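Local coordinates for HTH-type transcriptional regulator AscG (Escherichia coli, PDB 3BRQ), which represses transcription of the asc operon as a sequence-specific DNA-binding regulator of the LacI family, at residues 129-132 with 133-137; 236-239 with 240-243; 253-256 with 257-261; 104-107 with 108-111; 217-221 with 222-226. All coordinates share one frame; numbering follows the deposited sequence.

Along the chain the order is interaction 4, 1, 5, 2, 3, each a local contact between adjoining segments of a two-lobed fold resembling periplasmic binding proteins. Interactions 3 and 4, with centres 13 Å apart, belong to the lobe built on the five-stranded parallel sheet and meet directly: I259 and M258 of helix 255-270 pack on L107 of strand 104-107. Interactions 1, 2 and 5 lie around the mixed sheet of the other lobe, their centres 19 to 22 Å from one another. Interactions 4 and 5 are the most distant, about 40 Å between centres. Interactions 2 and 5 both reach the second subunit, which places them at the dimer interface.

Interaction 1 (129-132 with 133-137); sequences NAVA and ELINA
In the final turns of helix 123-136, V131 and I135 stand one helical turn apart on the buried face, and V131 CG1 meets I135 CD1 at 4.1 Å. Having CG1 trans to the backbone N (chi1 177°) sends this V131 methyl along the helix to I135, whose chain crosses it at a slant. In the backbone of the same turn, I135 N donates to V131 O at 2.9 Å, a nearly straight bond (166°) in the carbonyl plane. L134 adds to the same face: its CB lies 3.4 Å from V131 O and its CG 3.6 Å from A130 O, and its own N bonds to A130 O. E133 N to N129 O and N136 N to A132 O complete the run of i to i+4 bonds. The helix ends at N136, A137 being the first residue to leave helical backbone angles. The E133 chain is extended, and its OE1 forms a salt bridge with R287. V131, L134 and I135 all rest on I142 of strand 142-145; V131 and L134 also reach V205 of strand 203-206, and V131 touches Y161 and A164 of helix 152-167. The arrangement is that of an amphipathic helix laid against the sheet of an alpha/beta lobe.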
loop_
_atom_site.group_PDB
_atom_site.type_symbol
_atom_site.label_atom_id
_atom_site.label_comp_id
_atom_site.label_asym_id
_atom_site.label_seq_id
_atom_site.Cartn_x
_atom_site.Cartn_y
_atom_site.Cartn_z
ATOM N N ASN B 129 10.222 2.499 23.222
ATOM C CA ASN B 129 8.987 2.770 23.993
ATOM C C ASN B 129 7.993 1.639 24.008
ATOM O O ASN B 129 7.417 1.370 25.041
ATOM C CB ASN B 129 8.255 4.014 23.487
ATOM C CG ASN B 129 8.974 5.267 23.775
ATOM O OD1 ASN B 129 9.947 5.324 24.546
ATOM N ND2 ASN B 129 8.522 6.303 23.130
ATOM N N ALA B 130 7.794 0.974 22.867
ATOM C CA ALA B 130 6.867 -0.181 22.786
ATOM C C ALA B 130 7.395 -1.384 23.599
ATOM O O ALA B 130 6.694 -1.960 24.420
ATOM C CB ALA B 130 6.602 -0.545 21.294
ATOM N N VAL B 131 8.676 -1.692 23.447
ATOM C CA VAL B 131 9.307 -2.740 24.221
ATOM C C VAL B 131 9.285 -2.430 25.743
ATOM O O VAL B 131 8.982 -3.329 26.551
ATOM C CB VAL B 131 10.752 -3.062 23.710
ATOM C CG1 VAL B 131 11.474 -4.142 24.595
ATOM C CG2 VAL B 131 10.724 -3.483 22.223
ATOM N N ALA B 132 9.582 -1.193 26.123
ATOM C CA ALA B 132 9.610 -0.785 27.549
ATOM C C ALA B 132 8.231 -0.946 28.172
ATOM O O ALA B 132 8.109 -1.320 29.339
ATOM C CB ALA B 132 10.108 0.650 27.715
ATOM N N GLU B 133 7.208 -0.712 27.372
ATOM C CA GLU B 133 5.834 -0.900 27.793
ATOM C C GLU B 133 5.530 -2.364 28.067
ATOM O O GLU B 133 4.831 -2.691 29.047
ATOM C CB GLU B 133 4.890 -0.358 26.739
ATOM C CG GLU B 133 3.408 -0.431 27.163
ATOM C CD GLU B 133 2.511 0.559 26.462
ATOM O OE1 GLU B 133 1.264 0.345 26.503
ATOM O OE2 GLU B 133 3.024 1.556 25.889
ATOM N N LEU B 134 6.059 -3.257 27.215
ATOM C CA LEU B 134 5.927 -4.668 27.467
ATOM C C LEU B 134 6.646 -5.031 28.734
ATOM O O LEU B 134 6.062 -5.729 29.564
ATOM C CB LEU B 134 6.448 -5.534 26.284
ATOM C CG LEU B 134 5.707 -5.412 24.969
ATOM C CD1 LEU B 134 6.447 -6.143 23.799
ATOM C CD2 LEU B 134 4.278 -5.898 25.051
ATOM N N ILE B 135 7.901 -4.602 28.896
ATOM C CA ILE B 135 8.673 -4.926 30.109
ATOM C C ILE B 135 7.977 -4.451 31.398
ATOM O O ILE B 135 7.896 -5.189 32.398
ATOM C CB ILE B 135 10.107 -4.371 30.086
ATOM C CG1 ILE B 135 10.890 -4.932 28.882
ATOM C CG2 ILE B 135 10.837 -4.670 31.454
ATOM C CD1 ILE B 135 12.244 -4.261 28.609
ATOM N N ASN B 136 7.455 -3.232 31.377
ATOM C CA ASN B 136 6.759 -2.690 32.556
ATOM C C ASN B 136 5.392 -3.331 32.808
ATOM O O ASN B 136 4.927 -3.324 33.959
ATOM C CB ASN B 136 6.676 -1.161 32.490
ATOM C CG ASN B 136 8.043 -0.506 32.626
ATOM O OD1 ASN B 136 8.460 0.275 31.747
ATOM N ND2 ASN B 136 8.774 -0.846 33.703
ATOM N N ALA B 137 4.767 -3.896 31.760
ATOM C CA ALA B 137 3.591 -4.766 31.940
ATOM C C ALA B 137 3.942 -6.190 32.410
ATOM O O ALA B 137 3.052 -7.026 32.548
ATOM C CB ALA B 137 2.705 -4.800 30.695
#

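Interaction 2 (236-239 with 240-243); sequences DDIA and IAPY
The backbone from I238 to A241 makes a type I beta turn closed by A241 N donating to I238 O at 3.0 Å; the bond is fairly straight at the hydrogen (162°), but the donor stands above the carbonyl plane. A second bond, Y243 N to I240 O, continues the chain into the short 3-10 segment 241-243. Among the side chains, I238 and I240 run side by side in the same direction, I238 CD1 pressing on I240 CG1 at a tight 3.5 Å. Both place CG1 between the backbone N and the carbonyl carbon (chi1 62° and 64°), a crowded position that swings the two chains to one side of the turn. An alanine in place of I238 would take away CG1, CG2 and CD1, is likely to leave I240 without its flanking partner, and would probably open a gap toward I213. Within the turn, A239 O points on to the residues that follow: it comes 3.1 Å from P242 CD and lies in the plane of the Y243 ring, at its edge, 3.5 Å from CD1. One face of that ring takes P242 CB, offset toward the rim. A241 CB is 3.4 Å from I238 O and 4.2 Å from D237 OD1, an oxygen that forms a salt bridge with R288. The turn thus lies between strands 231-235 and 249-252: I238 and I240 rest on I213 of helix 209-221, while A239, I240 and Y243 pack against P184, I240 and A185 of the second subunit.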
loop_
_atom_site.group_PDB
_atom_site.type_symbol
_atom_site.label_atom_id
_atom_site.label_comp_id
_atom_site.label_asym_id
_atom_site.label_seq_id
_atom_site.Cartn_x
_atom_site.Cartn_y
_atom_site.Cartn_z
ATOM N N ASP B 236 3.092 0.600 12.146
ATOM C CA ASP B 236 2.482 1.103 10.886
ATOM C C ASP B 236 1.038 1.479 11.180
ATOM O O ASP B 236 0.499 2.379 10.542
ATOM C CB ASP B 236 2.352 0.075 9.722
ATOM C CG ASP B 236 3.694 -0.239 8.968
ATOM O OD1 ASP B 236 4.710 0.451 9.141
ATOM O OD2 ASP B 236 3.688 -1.232 8.198
ATOM N N ASP B 237 0.392 0.729 12.059
ATOM C CA ASP B 237 -1.029 0.951 12.363
ATOM C C ASP B 237 -1.843 0.965 11.059
ATOM O O ASP B 237 -2.609 1.920 10.781
ATOM C CB ASP B 237 -1.204 2.243 13.178
ATOM C CG ASP B 237 -2.579 2.410 13.713
ATOM O OD1 ASP B 237 -3.224 1.403 14.066
ATOM O OD2 ASP B 237 -3.028 3.580 13.774
ATOM N N ILE B 238 -1.690 -0.075 10.261
ATOM C CA ILE B 238 -2.474 -0.165 8.979
ATOM C C ILE B 238 -3.989 -0.145 9.173
ATOM O O ILE B 238 -4.502 -0.412 10.256
ATOM C CB ILE B 238 -2.058 -1.350 8.115
ATOM C CG1 ILE B 238 -2.321 -2.667 8.846
ATOM C CG2 ILE B 238 -0.560 -1.206 7.677
ATOM C CD1 ILE B 238 -1.810 -3.852 8.097
ATOM N N ALA B 239 -4.730 0.135 8.102
ATOM C CA ALA B 239 -6.174 0.310 8.260
ATOM C C ALA B 239 -6.822 -0.958 8.789
ATOM O O ALA B 239 -7.735 -0.892 9.588
ATOM C CB ALA B 239 -6.833 0.804 6.921
ATOM N N ILE B 240 -6.323 -2.125 8.403
ATOM C CA ILE B 240 -6.905 -3.375 8.932
ATOM C C ILE B 240 -6.557 -3.747 10.374
ATOM O O ILE B 240 -7.103 -4.687 10.901
ATOM C CB ILE B 240 -6.589 -4.621 8.046
ATOM C CG1 ILE B 240 -5.101 -4.890 8.022
ATOM C CG2 ILE B 240 -7.098 -4.439 6.670
ATOM C CD1 ILE B 240 -4.804 -6.242 7.553
ATOM N N ALA B 241 -5.623 -3.055 11.007
ATOM C CA ALA B 241 -5.194 -3.470 12.354
ATOM C C ALA B 241 -6.358 -3.603 13.369
ATOM O O ALA B 241 -6.407 -4.570 14.150
ATOM C CB ALA B 241 -4.087 -2.511 12.870
ATOM N N PRO B 242 -7.339 -2.643 13.358
ATOM C CA PRO B 242 -8.355 -2.844 14.374
ATOM C C PRO B 242 -9.269 -4.028 14.020
ATOM O O PRO B 242 -10.114 -4.393 14.814
ATOM C CB PRO B 242 -9.121 -1.504 14.368
ATOM C CG PRO B 242 -8.257 -0.544 13.639
ATOM C CD PRO B 242 -7.616 -1.413 12.592
ATOM N N TYR B 243 -9.038 -4.674 12.879
ATOM C CA TYR B 243 -10.004 -5.668 12.371
ATOM C C TYR B 243 -9.432 -7.068 12.277
ATOM O O TYR B 243 -10.131 -7.998 11.858
ATOM C CB TYR B 243 -10.589 -5.218 11.016
ATOM C CG TYR B 243 -11.219 -3.861 11.143
ATOM C CD1 TYR B 243 -10.530 -2.711 10.744
ATOM C CD2 TYR B 243 -12.490 -3.713 11.728
ATOM C CE1 TYR B 243 -11.103 -1.456 10.882
ATOM C CE2 TYR B 243 -13.052 -2.468 11.882
ATOM C CZ TYR B 243 -12.363 -1.356 11.461
ATOM O OH TYR B 243 -12.905 -0.122 11.660
#

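Interaction 3 (253-256 with 257-261); sequences IPVT and EMIQE
E257 folds back on P254: a bend at chi2 (81°) carries its OE1 to 3.4 Å from P254 CB, alongside the proline ring. The carboxylate is thereby kept close to the start of the helix, where it would probably interact favourably with the helix dipole. M258, a selenomethionine, follows; its N donates to P254 O at 2.8 Å, lying nearly along the C=O axis. Its side chain bends at chi3, so that SE lies 3.8 Å from I253 CG2, the two chains meeting at a slant, while P254 CG brushes the selenium more distantly at 4.4 Å. The side chain also touches F281, and its CE reaches L107, joining the helix to strand 104-107. The M258 N to P254 O bond belongs to the first turn of helix 255-270: P254 occupies the N-cap position and is the centre of an inverse gamma turn, with a weak bond from V255 N to I253 O. At I259 the N again makes a bond, to V255 O at 2.8 Å, with a weak second one to T256 O. I259 CG1 runs beside V255 CG1 at 4.2 Å, both pointing the same way, V255 touching E38 and I259 touching L39, H42 and A43 of helix 36-49. Q260 N bonds to T256 O at 3.0 Å. The extended Q260 chain runs beside T256, pointing the same way, with NE2 3.6 Å from the methyl CG2, while T256 OG1 makes a weak hydrogen bond with E38. E261 continues the pattern by bonding its N to E257 O, and its OE2 forms a salt bridge with R265.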
loop_
_atom_site.group_PDB
_atom_site.type_symbol
_atom_site.label_atom_id
_atom_site.label_comp_id
_atom_site.label_asym_id
_atom_site.label_seq_id
_atom_site.Cartn_x
_atom_site.Cartn_y
_atom_site.Cartn_z
ATOM N N ILE B 253 2.844 6.015 13.216
ATOM C CA ILE B 253 3.789 7.051 12.783
ATOM C C ILE B 253 2.935 8.211 12.280
ATOM O O ILE B 253 1.980 7.992 11.530
ATOM C CB ILE B 253 4.775 6.507 11.653
ATOM C CG1 ILE B 253 5.416 5.159 12.073
ATOM C CG2 ILE B 253 5.874 7.536 11.235
ATOM C CD1 ILE B 253 6.284 5.165 13.376
ATOM N N PRO B 254 3.281 9.455 12.693
ATOM C CA PRO B 254 2.590 10.649 12.236
ATOM C C PRO B 254 2.971 10.999 10.780
ATOM O O PRO B 254 3.456 12.099 10.490
ATOM C CB PRO B 254 3.061 11.718 13.210
ATOM C CG PRO B 254 4.442 11.261 13.642
ATOM C CD PRO B 254 4.406 9.766 13.615
ATOM N N VAL B 255 2.737 10.063 9.873
ATOM C CA VAL B 255 3.057 10.267 8.457
ATOM C C VAL B 255 2.499 11.587 7.923
ATOM O O VAL B 255 3.238 12.404 7.382
ATOM C CB VAL B 255 2.543 9.061 7.571
ATOM C CG1 VAL B 255 2.678 9.362 6.068
ATOM C CG2 VAL B 255 3.298 7.833 7.902
ATOM N N THR B 256 1.195 11.786 8.081
ATOM C CA THR B 256 0.504 12.986 7.598
ATOM C C THR B 256 1.140 14.305 8.050
ATOM O O THR B 256 1.448 15.219 7.245
ATOM C CB THR B 256 -0.959 12.970 8.097
ATOM O OG1 THR B 256 -1.662 11.955 7.393
ATOM C CG2 THR B 256 -1.624 14.303 7.870
ATOM N N GLU B 257 1.335 14.391 9.349
ATOM C CA GLU B 257 2.074 15.499 9.937
ATOM C C GLU B 257 3.436 15.626 9.339
ATOM O O GLU B 257 3.895 16.741 9.052
ATOM C CB GLU B 257 2.214 15.323 11.452
ATOM C CG GLU B 257 0.908 15.467 12.239
ATOM C CD GLU B 257 0.010 14.206 12.258
ATOM O OE1 GLU B 257 0.376 13.114 11.729
ATOM O OE2 GLU B 257 -1.101 14.328 12.835
HETATM N N MSE B 258 4.123 14.496 9.184
HETATM C CA MSE B 258 5.503 14.542 8.719
HETATM C C MSE B 258 5.591 15.085 7.289
HETATM O O MSE B 258 6.529 15.813 6.969
HETATM C CB MSE B 258 6.137 13.148 8.779
HETATM C CG MSE B 258 6.764 12.852 10.158
HETATM SE SE MSE B 258 7.244 10.998 10.264
HETATM C CE MSE B 258 8.943 11.211 9.478
ATOM N N ILE B 259 4.603 14.728 6.465
ATOM C CA ILE B 259 4.581 15.069 5.033
ATOM C C ILE B 259 4.231 16.533 4.836
ATOM O O ILE B 259 4.810 17.220 3.982
ATOM C CB ILE B 259 3.627 14.142 4.237
ATOM C CG1 ILE B 259 4.229 12.749 4.193
ATOM C CG2 ILE B 259 3.556 14.532 2.766
ATOM C CD1 ILE B 259 5.764 12.783 3.805
ATOM N N GLN B 260 3.297 16.998 5.657
ATOM C CA GLN B 260 2.855 18.376 5.632
ATOM C C GLN B 260 3.979 19.279 6.104
ATOM O O GLN B 260 4.159 20.377 5.561
ATOM C CB GLN B 260 1.635 18.553 6.507
ATOM C CG GLN B 260 0.365 17.910 5.940
ATOM C CD GLN B 260 -0.800 18.003 6.915
ATOM O OE1 GLN B 260 -0.631 18.443 8.051
ATOM N NE2 GLN B 260 -2.001 17.583 6.472
ATOM N N GLU B 261 4.751 18.820 7.077
ATOM C CA GLU B 261 5.962 19.552 7.472
ATOM C C GLU B 261 6.997 19.694 6.365
ATOM O O GLU B 261 7.356 20.793 5.996
ATOM C CB GLU B 261 6.646 18.902 8.662
ATOM C CG GLU B 261 7.763 19.747 9.194
ATOM C CD GLU B 261 7.245 20.915 10.033
ATOM O OE1 GLU B 261 6.009 21.193 10.063
ATOM O OE2 GLU B 261 8.086 21.535 10.691
#

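Interaction 4 (104-107 with 108-111); sequences IMVL and NRRL
A chi1 of 64° sets V106 CG1 between the residue's own N and carbonyl carbon, facing L111, and leaves CG2 anti to the N, where it meets R109. The contact lies where strand 104-107 of the five-stranded parallel sheet, in one lobe of a fold like that of periplasmic binding proteins, gives way to the loop running on to strand 118-119. V106 CG1 sits against the branch point of L111, 3.7 Å from CG, with CD1 and CD2 flanking the approach at 3.9 and 4.0 Å. V106 CG2 meets R109 at its CG, 3.9 Å away, the two chains crossing at an angle. The R109 chain bends at chi2 and chi3 away from the valine, and its NH1 is hydrogen-bonded to L88 O and P85 O. Replacing V106 with a glycine would strip both methyls and would probably leave a gap between L111 and R109, with the arginine's aliphatic part freer to shift. L107 CB points away from the loop, and its side chain packs on M82 and Y84 of strand 80-84. N108, with a positive phi of 82°, begins the change of direction; its ND2 is hydrogen-bonded to H123 NE2, and its side chain lies about 3 Å from a bound sulfate, probably from the crystallisation liquor. L111 rests on I93, D94 and I97 of helix 90-98. R109 O is buried without a polar partner in the model, its closest neighbour across the contact being the methyl V106 CG1 at 3.7 Å.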
loop_
_atom_site.group_PDB
_atom_site.type_symbol
_atom_site.label_atom_id
_atom_site.label_comp_id
_atom_site.label_asym_id
_atom_site.label_seq_id
_atom_site.Cartn_x
_atom_site.Cartn_y
_atom_site.Cartn_z
ATOM N N ILE B 104 16.612 21.380 -1.040
ATOM C CA ILE B 104 16.537 19.897 -0.985
ATOM C C ILE B 104 16.318 19.470 0.454
ATOM O O ILE B 104 17.065 19.886 1.355
ATOM C CB ILE B 104 17.791 19.176 -1.555
ATOM C CG1 ILE B 104 18.011 19.588 -3.003
ATOM C CG2 ILE B 104 17.643 17.601 -1.445
ATOM C CD1 ILE B 104 19.335 19.160 -3.572
HETATM N N MSE B 105 15.277 18.685 0.697
HETATM C CA MSE B 105 15.050 18.197 2.046
HETATM C C MSE B 105 14.943 16.680 2.078
HETATM O O MSE B 105 14.514 16.086 1.081
HETATM C CB MSE B 105 13.797 18.864 2.633
HETATM C CG MSE B 105 14.136 20.332 3.061
HETATM SE SE MSE B 105 12.716 21.220 3.992
HETATM C CE MSE B 105 12.718 20.340 5.689
ATOM N N VAL B 106 15.263 16.080 3.230
ATOM C CA VAL B 106 15.305 14.624 3.397
ATOM C C VAL B 106 14.239 14.205 4.408
ATOM O O VAL B 106 14.051 14.852 5.426
ATOM C CB VAL B 106 16.748 14.109 3.821
ATOM C CG1 VAL B 106 17.120 14.649 5.155
ATOM C CG2 VAL B 106 16.818 12.567 3.868
ATOM N N LEU B 107 13.486 13.164 4.052
ATOM C CA LEU B 107 12.502 12.503 4.899
ATOM C C LEU B 107 13.072 11.181 5.459
ATOM O O LEU B 107 13.625 10.354 4.702
ATOM C CB LEU B 107 11.252 12.187 4.036
ATOM C CG LEU B 107 10.040 11.561 4.757
ATOM C CD1 LEU B 107 9.386 12.625 5.704
ATOM C CD2 LEU B 107 9.007 11.084 3.729
ATOM N N ASN B 108 12.875 10.945 6.765
ATOM C CA ASN B 108 13.148 9.634 7.395
ATOM C C ASN B 108 14.620 9.424 7.757
ATOM O O ASN B 108 15.009 8.301 8.119
ATOM C CB ASN B 108 12.626 8.437 6.556
ATOM C CG ASN B 108 12.387 7.151 7.414
ATOM O OD1 ASN B 108 12.738 6.032 7.011
ATOM N ND2 ASN B 108 11.805 7.315 8.581
ATOM N N ARG B 109 15.449 10.464 7.633
ATOM C CA ARG B 109 16.877 10.351 7.990
ATOM C C ARG B 109 17.270 11.662 8.689
ATOM O O ARG B 109 16.840 12.750 8.277
ATOM C CB ARG B 109 17.773 10.120 6.746
ATOM C CG ARG B 109 17.223 9.153 5.649
ATOM C CD ARG B 109 17.285 7.622 6.026
ATOM N NE ARG B 109 18.677 7.336 6.314
ATOM C CZ ARG B 109 19.579 6.996 5.389
ATOM N NH1 ARG B 109 19.176 6.751 4.144
ATOM N NH2 ARG B 109 20.874 6.807 5.736
ATOM N N ARG B 110 18.063 11.567 9.747
ATOM C CA ARG B 110 18.520 12.773 10.487
ATOM C C ARG B 110 19.879 13.257 9.998
ATOM O O ARG B 110 20.845 12.523 10.092
ATOM C CB ARG B 110 18.580 12.488 12.003
ATOM C CG ARG B 110 18.866 13.769 12.844
ATOM C CD ARG B 110 18.646 13.572 14.344
ATOM N NE ARG B 110 19.011 12.226 14.765
ATOM C CZ ARG B 110 19.112 11.811 16.032
ATOM N NH1 ARG B 110 18.876 12.641 17.052
ATOM N NH2 ARG B 110 19.452 10.546 16.272
ATOM N N LEU B 111 19.964 14.477 9.472
ATOM C CA LEU B 111 21.241 14.966 8.945
ATOM C C LEU B 111 22.221 15.481 10.007
ATOM O O LEU B 111 21.811 15.925 11.092
ATOM C CB LEU B 111 21.021 16.026 7.849
ATOM C CG LEU B 111 20.398 15.525 6.529
ATOM C CD1 LEU B 111 20.549 16.562 5.460
ATOM C CD2 LEU B 111 20.993 14.210 6.051
#

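Interaction 5 (217-221 with 222-226); sequences KALHE and RGVAV
L219 carries the tightly packed half of this contact, its two methyls dividing the work between V224 and V226. CD2 lies 3.9 Å from V224 CB, the chains crossing at a slant, and CD1 lies 3.8 Å from V226 CG2, where the side chains cross at about a right angle. V224 is pulled in by its backbone: V224 N donates to L219 O at 2.7 Å and 162°, and G223 N to H220 O at 3.1 Å, the latter from above the carbonyl plane. These two bonds make the Schellman motif that ends helix 209-221, with G223 as the C-prime residue at a phi of 63°, a value readily adopted by glycine. R222 N still reaches back to A218 O at 2.9 Å, with a weak second bond to L219 O. The outer half is looser: H220, E221, R222 and G223 are exposed, and the side chains of H220 and E221 point off the turn. R222 is bent at chi2 and chi3, with CG 3.3 Å from A218 O, before its NH1 forms a salt bridge with E192. On the inner side L219 and V226 meet V232 of strand 231-235, and L219 and A218 touch V191 of helix 184-197. Away from this packing, K217 NZ hydrogen-bonds to T244 O of the second subunit.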
loop_
_atom_site.group_PDB
_atom_site.type_symbol
_atom_site.label_atom_id
_atom_site.label_comp_id
_atom_site.label_asym_id
_atom_site.label_seq_id
_atom_site.Cartn_x
_atom_site.Cartn_y
_atom_site.Cartn_z
ATOM N N LYS B 217 -0.978 -15.508 12.772
ATOM C CA LYS B 217 -1.616 -16.646 12.061
ATOM C C LYS B 217 -0.886 -17.935 12.450
ATOM O O LYS B 217 -1.469 -18.937 12.841
ATOM C CB LYS B 217 -1.633 -16.423 10.524
ATOM C CG LYS B 217 -2.174 -17.589 9.702
ATOM C CD LYS B 217 -3.697 -17.654 9.766
ATOM C CE LYS B 217 -4.264 -18.774 8.910
ATOM N NZ LYS B 217 -5.772 -18.826 9.096
ATOM N N ALA B 218 0.422 -17.872 12.417
ATOM C CA ALA B 218 1.219 -19.070 12.682
ATOM C C ALA B 218 1.039 -19.471 14.158
ATOM O O ALA B 218 1.008 -20.669 14.490
ATOM C CB ALA B 218 2.661 -18.823 12.302
ATOM N N LEU B 219 0.846 -18.479 15.021
ATOM C CA LEU B 219 0.663 -18.734 16.428
ATOM C C LEU B 219 -0.703 -19.418 16.669
ATOM O O LEU B 219 -0.791 -20.417 17.389
ATOM C CB LEU B 219 0.800 -17.425 17.252
ATOM C CG LEU B 219 2.193 -16.816 17.477
ATOM C CD1 LEU B 219 2.072 -15.407 18.041
ATOM C CD2 LEU B 219 2.999 -17.707 18.431
ATOM N N HIS B 220 -1.755 -18.863 16.066
ATOM C CA HIS B 220 -3.088 -19.449 16.107
ATOM C C HIS B 220 -3.091 -20.871 15.568
ATOM O O HIS B 220 -3.748 -21.751 16.140
ATOM C CB HIS B 220 -4.019 -18.614 15.253
ATOM C CG HIS B 220 -5.457 -18.982 15.382
ATOM N ND1 HIS B 220 -6.137 -19.683 14.412
ATOM C CD2 HIS B 220 -6.361 -18.695 16.347
ATOM C CE1 HIS B 220 -7.396 -19.832 14.782
ATOM N NE2 HIS B 220 -7.560 -19.243 15.954
ATOM N N GLU B 221 -2.370 -21.100 14.471
ATOM C CA GLU B 221 -2.241 -22.435 13.885
ATOM C C GLU B 221 -1.491 -23.401 14.805
ATOM O O GLU B 221 -1.749 -24.594 14.800
ATOM C CB GLU B 221 -1.520 -22.375 12.549
ATOM C CG GLU B 221 -2.363 -21.912 11.367
ATOM C CD GLU B 221 -1.559 -21.872 10.068
ATOM O OE1 GLU B 221 -0.293 -21.907 10.130
ATOM O OE2 GLU B 221 -2.178 -21.810 8.992
ATOM N N ARG B 222 -0.558 -22.896 15.605
ATOM C CA ARG B 222 0.163 -23.789 16.479
ATOM C C ARG B 222 -0.547 -23.918 17.830
ATOM O O ARG B 222 0.014 -24.494 18.755
ATOM C CB ARG B 222 1.646 -23.378 16.637
ATOM C CG ARG B 222 2.466 -23.463 15.344
ATOM C CD ARG B 222 2.260 -24.791 14.606
ATOM N NE ARG B 222 2.934 -25.916 15.256
ATOM C CZ ARG B 222 3.911 -26.638 14.703
ATOM N NH1 ARG B 222 4.335 -26.358 13.468
ATOM N NH2 ARG B 222 4.469 -27.648 15.381
ATOM N N GLY B 223 -1.781 -23.403 17.914
ATOM C CA GLY B 223 -2.555 -23.370 19.172
ATOM C C GLY B 223 -1.919 -22.529 20.277
ATOM O O GLY B 223 -2.038 -22.851 21.467
ATOM N N VAL B 224 -1.251 -21.440 19.895
ATOM C CA VAL B 224 -0.655 -20.521 20.893
ATOM C C VAL B 224 -1.531 -19.288 20.996
ATOM O O VAL B 224 -1.621 -18.515 20.044
ATOM C CB VAL B 224 0.798 -20.103 20.538
ATOM C CG1 VAL B 224 1.395 -19.197 21.632
ATOM C CG2 VAL B 224 1.688 -21.319 20.369
ATOM N N ALA B 225 -2.151 -19.095 22.162
ATOM C CA ALA B 225 -3.096 -18.000 22.373
ATOM C C ALA B 225 -2.465 -16.621 22.348
ATOM O O ALA B 225 -1.469 -16.363 23.057
ATOM C CB ALA B 225 -3.884 -18.191 23.682
ATOM N N VAL B 226 -3.050 -15.762 21.513
ATOM C CA VAL B 226 -2.790 -14.325 21.505
ATOM C C VAL B 226 -4.028 -13.580 21.999
ATOM O O VAL B 226 -5.101 -13.716 21.384
ATOM C CB VAL B 226 -2.429 -13.826 20.085
ATOM C CG1 VAL B 226 -2.107 -12.315 20.084
ATOM C CG2 VAL B 226 -1.262 -14.586 19.553
#